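Local coordinates for dual specificity protein phosphatase 15 (Homo sapiens, PDB 1YZ4), which dephosphorylates phosphotyrosine, phosphoserine and phosphothreonine in proteins, and may act on substrates such as MAPK13, ATF2, ERBB3, PDGFRB and SNX6, at residues I66-H78 with T99-G111. The protein carries 1 engineered substitution. Sequence-based numbering, arbitrary orientation.
Sequences IKKHFKECINFIH and TTIVTAYVMTVTG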
# COMPACT_ATOMS: atom_id res chain seq x y z
N ILE A 66 2.00 11.24 6.30
CA ILE A 66 2.38 10.17 5.38
C ILE A 66 2.14 10.61 3.95
O ILE A 66 2.67 10.00 3.01
CB ILE A 66 1.56 8.85 5.58
CG1 ILE A 66 0.24 9.14 6.26
CG2 ILE A 66 2.38 7.82 6.33
CD1 ILE A 66 -0.73 9.85 5.39
N LYS A 67 1.34 11.65 3.78
CA LYS A 67 1.02 12.16 2.44
C LYS A 67 2.29 12.60 1.73
O LYS A 67 2.31 12.70 0.50
CB LYS A 67 0.03 13.33 2.52
CG LYS A 67 0.58 14.65 3.04
CD LYS A 67 -0.57 15.62 3.32
CE LYS A 67 -0.08 17.01 3.70
NZ LYS A 67 0.40 17.79 2.52
N LYS A 68 3.34 12.87 2.49
CA LYS A 68 4.60 13.29 1.90
C LYS A 68 5.29 12.12 1.19
O LYS A 68 6.23 12.32 0.43
CB LYS A 68 5.53 13.88 2.96
CG LYS A 68 5.09 15.27 3.43
CD LYS A 68 6.03 15.81 4.51
CE LYS A 68 5.55 17.16 5.07
NZ LYS A 68 6.40 17.60 6.21
N HIS A 69 4.81 10.90 1.44
CA HIS A 69 5.41 9.73 0.81
C HIS A 69 4.51 9.07 -0.24
O HIS A 69 4.88 8.05 -0.83
CB HIS A 69 5.81 8.70 1.86
CG HIS A 69 6.82 9.20 2.85
ND1 HIS A 69 6.47 9.91 3.98
CD2 HIS A 69 8.17 9.11 2.86
CE1 HIS A 69 7.57 10.22 4.65
NE2 HIS A 69 8.61 9.75 4.00
N PHE A 70 3.33 9.65 -0.47
CA PHE A 70 2.39 9.11 -1.45
C PHE A 70 2.96 8.98 -2.86
O PHE A 70 2.85 7.92 -3.49
CB PHE A 70 1.13 10.00 -1.52
CG PHE A 70 0.20 9.84 -0.34
CD1 PHE A 70 0.51 8.98 0.72
CD2 PHE A 70 -1.01 10.54 -0.30
CE1 PHE A 70 -0.37 8.82 1.79
CE2 PHE A 70 -1.89 10.38 0.77
CZ PHE A 70 -1.57 9.52 1.82
N LYS A 71 3.56 10.05 -3.36
CA LYS A 71 4.11 10.05 -4.71
C LYS A 71 5.13 8.94 -4.92
O LYS A 71 5.00 8.12 -5.83
CB LYS A 71 4.77 11.40 -5.02
CG LYS A 71 5.26 11.51 -6.45
CD LYS A 71 6.17 12.72 -6.68
CE LYS A 71 5.45 14.03 -6.44
NZ LYS A 71 6.35 15.19 -6.72
N GLU A 72 6.15 8.91 -4.08
CA GLU A 72 7.19 7.91 -4.21
C GLU A 72 6.66 6.47 -4.05
O GLU A 72 7.10 5.58 -4.76
CB GLU A 72 8.32 8.19 -3.21
CG GLU A 72 7.92 8.05 -1.75
CD GLU A 72 8.96 8.64 -0.81
OE1 GLU A 72 10.14 8.25 -0.90
OE2 GLU A 72 8.59 9.50 0.01
N CYS A 73 5.72 6.25 -3.13
CA CYS A 73 5.18 4.91 -2.93
C CYS A 73 4.37 4.47 -4.14
O CYS A 73 4.49 3.33 -4.61
CB CYS A 73 4.28 4.86 -1.68
SG CYS A 73 5.13 4.86 -0.08
N ILE A 74 3.53 5.37 -4.65
CA ILE A 74 2.71 5.04 -5.80
C ILE A 74 3.57 4.77 -7.03
O ILE A 74 3.23 3.92 -7.85
CB ILE A 74 1.71 6.17 -6.09
CG1 ILE A 74 0.67 6.21 -4.97
CG2 ILE A 74 1.07 5.98 -7.45
CD1 ILE A 74 -0.35 7.33 -5.09
N ASN A 75 4.69 5.48 -7.16
CA ASN A 75 5.57 5.29 -8.30
C ASN A 75 6.27 3.95 -8.17
O ASN A 75 6.46 3.25 -9.16
CB ASN A 75 6.58 6.43 -8.39
CG ASN A 75 6.05 7.60 -9.21
OD1 ASN A 75 6.20 7.64 -10.43
ND2 ASN A 75 5.40 8.56 -8.54
N PHE A 76 6.65 3.61 -6.95
CA PHE A 76 7.33 2.35 -6.66
C PHE A 76 6.38 1.21 -7.04
O PHE A 76 6.72 0.33 -7.83
CB PHE A 76 7.66 2.30 -5.17
CG PHE A 76 8.44 1.07 -4.75
CD1 PHE A 76 9.80 0.97 -5.02
CD2 PHE A 76 7.82 0.06 -4.04
CE1 PHE A 76 10.54 -0.13 -4.58
CE2 PHE A 76 8.55 -1.05 -3.58
CZ PHE A 76 9.91 -1.14 -3.85
N ILE A 77 5.18 1.23 -6.47
CA ILE A 77 4.18 0.20 -6.73
C ILE A 77 3.85 0.03 -8.21
O ILE A 77 3.83 -1.09 -8.72
CB ILE A 77 2.87 0.50 -5.97
CG1 ILE A 77 3.10 0.33 -4.47
CG2 ILE A 77 1.75 -0.42 -6.47
CD1 ILE A 77 2.01 0.94 -3.60
N HIS A 78 3.60 1.14 -8.89
CA HIS A 78 3.25 1.10 -10.30
C HIS A 78 4.37 0.46 -11.13
O HIS A 78 4.12 -0.45 -11.92
CB HIS A 78 2.96 2.51 -10.80
CG HIS A 78 2.00 2.55 -11.94
ND1 HIS A 78 0.72 2.05 -11.85
CD2 HIS A 78 2.12 3.05 -13.20
CE1 HIS A 78 0.09 2.24 -13.00
NE2 HIS A 78 0.92 2.84 -13.83
N THR A 99 -2.60 0.58 4.80
CA THR A 99 -3.90 0.78 4.19
C THR A 99 -3.99 2.14 3.51
O THR A 99 -4.53 2.27 2.41
CB THR A 99 -5.01 0.66 5.25
OG1 THR A 99 -4.86 -0.59 5.94
CG2 THR A 99 -6.38 0.72 4.62
N THR A 100 -3.45 3.15 4.17
CA THR A 100 -3.47 4.52 3.66
C THR A 100 -2.68 4.63 2.35
O THR A 100 -3.14 5.25 1.38
CB THR A 100 -2.84 5.48 4.71
OG1 THR A 100 -3.47 5.26 5.98
CG2 THR A 100 -3.03 6.93 4.29
N ILE A 101 -1.49 4.04 2.32
CA ILE A 101 -0.66 4.07 1.13
C ILE A 101 -1.34 3.34 -0.04
O ILE A 101 -1.38 3.85 -1.15
CB ILE A 101 0.75 3.44 1.41
CG1 ILE A 101 1.63 4.45 2.15
CG2 ILE A 101 1.44 3.06 0.12
CD1 ILE A 101 1.12 4.83 3.51
N VAL A 102 -1.89 2.16 0.21
CA VAL A 102 -2.55 1.42 -0.86
C VAL A 102 -3.82 2.12 -1.38
O VAL A 102 -4.10 2.08 -2.59
CB VAL A 102 -2.90 -0.04 -0.43
CG1 VAL A 102 -3.56 -0.03 0.93
CG2 VAL A 102 -3.83 -0.68 -1.45
N THR A 103 -4.57 2.76 -0.49
CA THR A 103 -5.79 3.46 -0.88
C THR A 103 -5.43 4.59 -1.83
O THR A 103 -6.07 4.77 -2.87
CB THR A 103 -6.53 4.02 0.36
OG1 THR A 103 -6.94 2.94 1.20
CG2 THR A 103 -7.79 4.79 -0.04
N ALA A 104 -4.38 5.32 -1.48
CA ALA A 104 -3.92 6.42 -2.31
C ALA A 104 -3.56 5.91 -3.70
O ALA A 104 -3.85 6.54 -4.71
CB ALA A 104 -2.72 7.07 -1.66
N TYR A 105 -2.92 4.74 -3.75
CA TYR A 105 -2.53 4.15 -5.03
C TYR A 105 -3.75 3.81 -5.88
O TYR A 105 -3.82 4.17 -7.06
CB TYR A 105 -1.75 2.87 -4.81
CG TYR A 105 -1.34 2.24 -6.12
CD1 TYR A 105 -0.32 2.80 -6.90
CD2 TYR A 105 -2.00 1.11 -6.62
CE1 TYR A 105 0.03 2.27 -8.13
CE2 TYR A 105 -1.66 0.57 -7.86
CZ TYR A 105 -0.64 1.15 -8.61
OH TYR A 105 -0.28 0.63 -9.83
N VAL A 106 -4.69 3.09 -5.29
CA VAL A 106 -5.90 2.68 -5.99
C VAL A 106 -6.72 3.89 -6.41
O VAL A 106 -7.37 3.88 -7.45
CB VAL A 106 -6.74 1.73 -5.12
CG1 VAL A 106 -8.02 1.33 -5.85
CG2 VAL A 106 -5.91 0.49 -4.79
N MET A 107 -6.69 4.95 -5.61
CA MET A 107 -7.42 6.15 -5.96
C MET A 107 -6.88 6.71 -7.28
O MET A 107 -7.65 7.03 -8.18
CB MET A 107 -7.29 7.22 -4.87
CG MET A 107 -8.16 6.98 -3.65
SD MET A 107 -7.69 8.03 -2.25
CE MET A 107 -8.35 9.60 -2.77
N THR A 108 -5.55 6.80 -7.39
CA THR A 108 -4.96 7.35 -8.61
C THR A 108 -5.16 6.48 -9.85
O THR A 108 -5.43 7.03 -10.93
CB THR A 108 -3.44 7.66 -8.46
OG1 THR A 108 -2.67 6.67 -9.15
CG2 THR A 108 -3.02 7.70 -7.01
N VAL A 109 -5.05 5.16 -9.73
CA VAL A 109 -5.24 4.31 -10.91
C VAL A 109 -6.69 4.08 -11.31
O VAL A 109 -6.96 3.66 -12.43
CB VAL A 109 -4.55 2.91 -10.77
CG1 VAL A 109 -3.06 3.09 -10.60
CG2 VAL A 109 -5.15 2.14 -9.62
N THR A 110 -7.63 4.36 -10.40
CA THR A 110 -9.05 4.19 -10.70
C THR A 110 -9.79 5.52 -10.84
O THR A 110 -10.85 5.60 -11.46
CB THR A 110 -9.77 3.38 -9.60
OG1 THR A 110 -9.79 4.14 -8.40
CG2 THR A 110 -9.07 2.05 -9.36
N GLY A 111 -9.23 6.57 -10.24
CA GLY A 111 -9.86 7.88 -10.30
C GLY A 111 -11.01 8.00 -9.33
O GLY A 111 -11.73 9.00 -9.33
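A chi1 of 180° turns the Tyr105 ring away from its own backbone N and out to helix 70-82, where Ile77, its CG2 likewise opposite the backbone N, sets that methyl over the centre of one ring face, 3.6 Å from the centroid in a CH-pi contact. Here two helices of the dual-specificity phosphatase catalytic domain, an alpha/beta fold of the protein-tyrosine phosphatase family, cross at -70°, the axes of their segments 70-78 and 99-110 lying 9.5 Å apart. Ile74 comes to the rim of the same ring, its CG2 3.5 Å from Tyr105 CD1, so that two isoleucines one helical turn apart hold the ring at face and edge.

Toward the N-terminal ends of both segments the roles reverse: ring from 66-78, methyl from 99-111. The Phe70 ring receives Ala104 CB over one face, 4.1 Å from its centroid, while Lys67 CA lies over the opposite face; Thr100 CG2 approaches Phe70 CZ obliquely. Phe141 of helix 132-143 meets the Phe70 ring edge-to-face. To one side of the two rings, Cys73 CB packs 3.8 Å from Ile101 CG2, and Ile101 lies about 7 Å, side chain to side chain, from Ser91, the engineered replacement at the predicted phosphocysteine position. This buried, largely apolar interface thus joins the helix that follows the nucleophile loop to helix 70-82.

Arg81 NH1 hydrogen-bonds Tyr105 OH. The His78 and Tyr105 rings meet rim to rim, planes at 53°, and His78 ND1 lies 2.7 Å from Tyr105 OH in a nearly straight hydrogen bond.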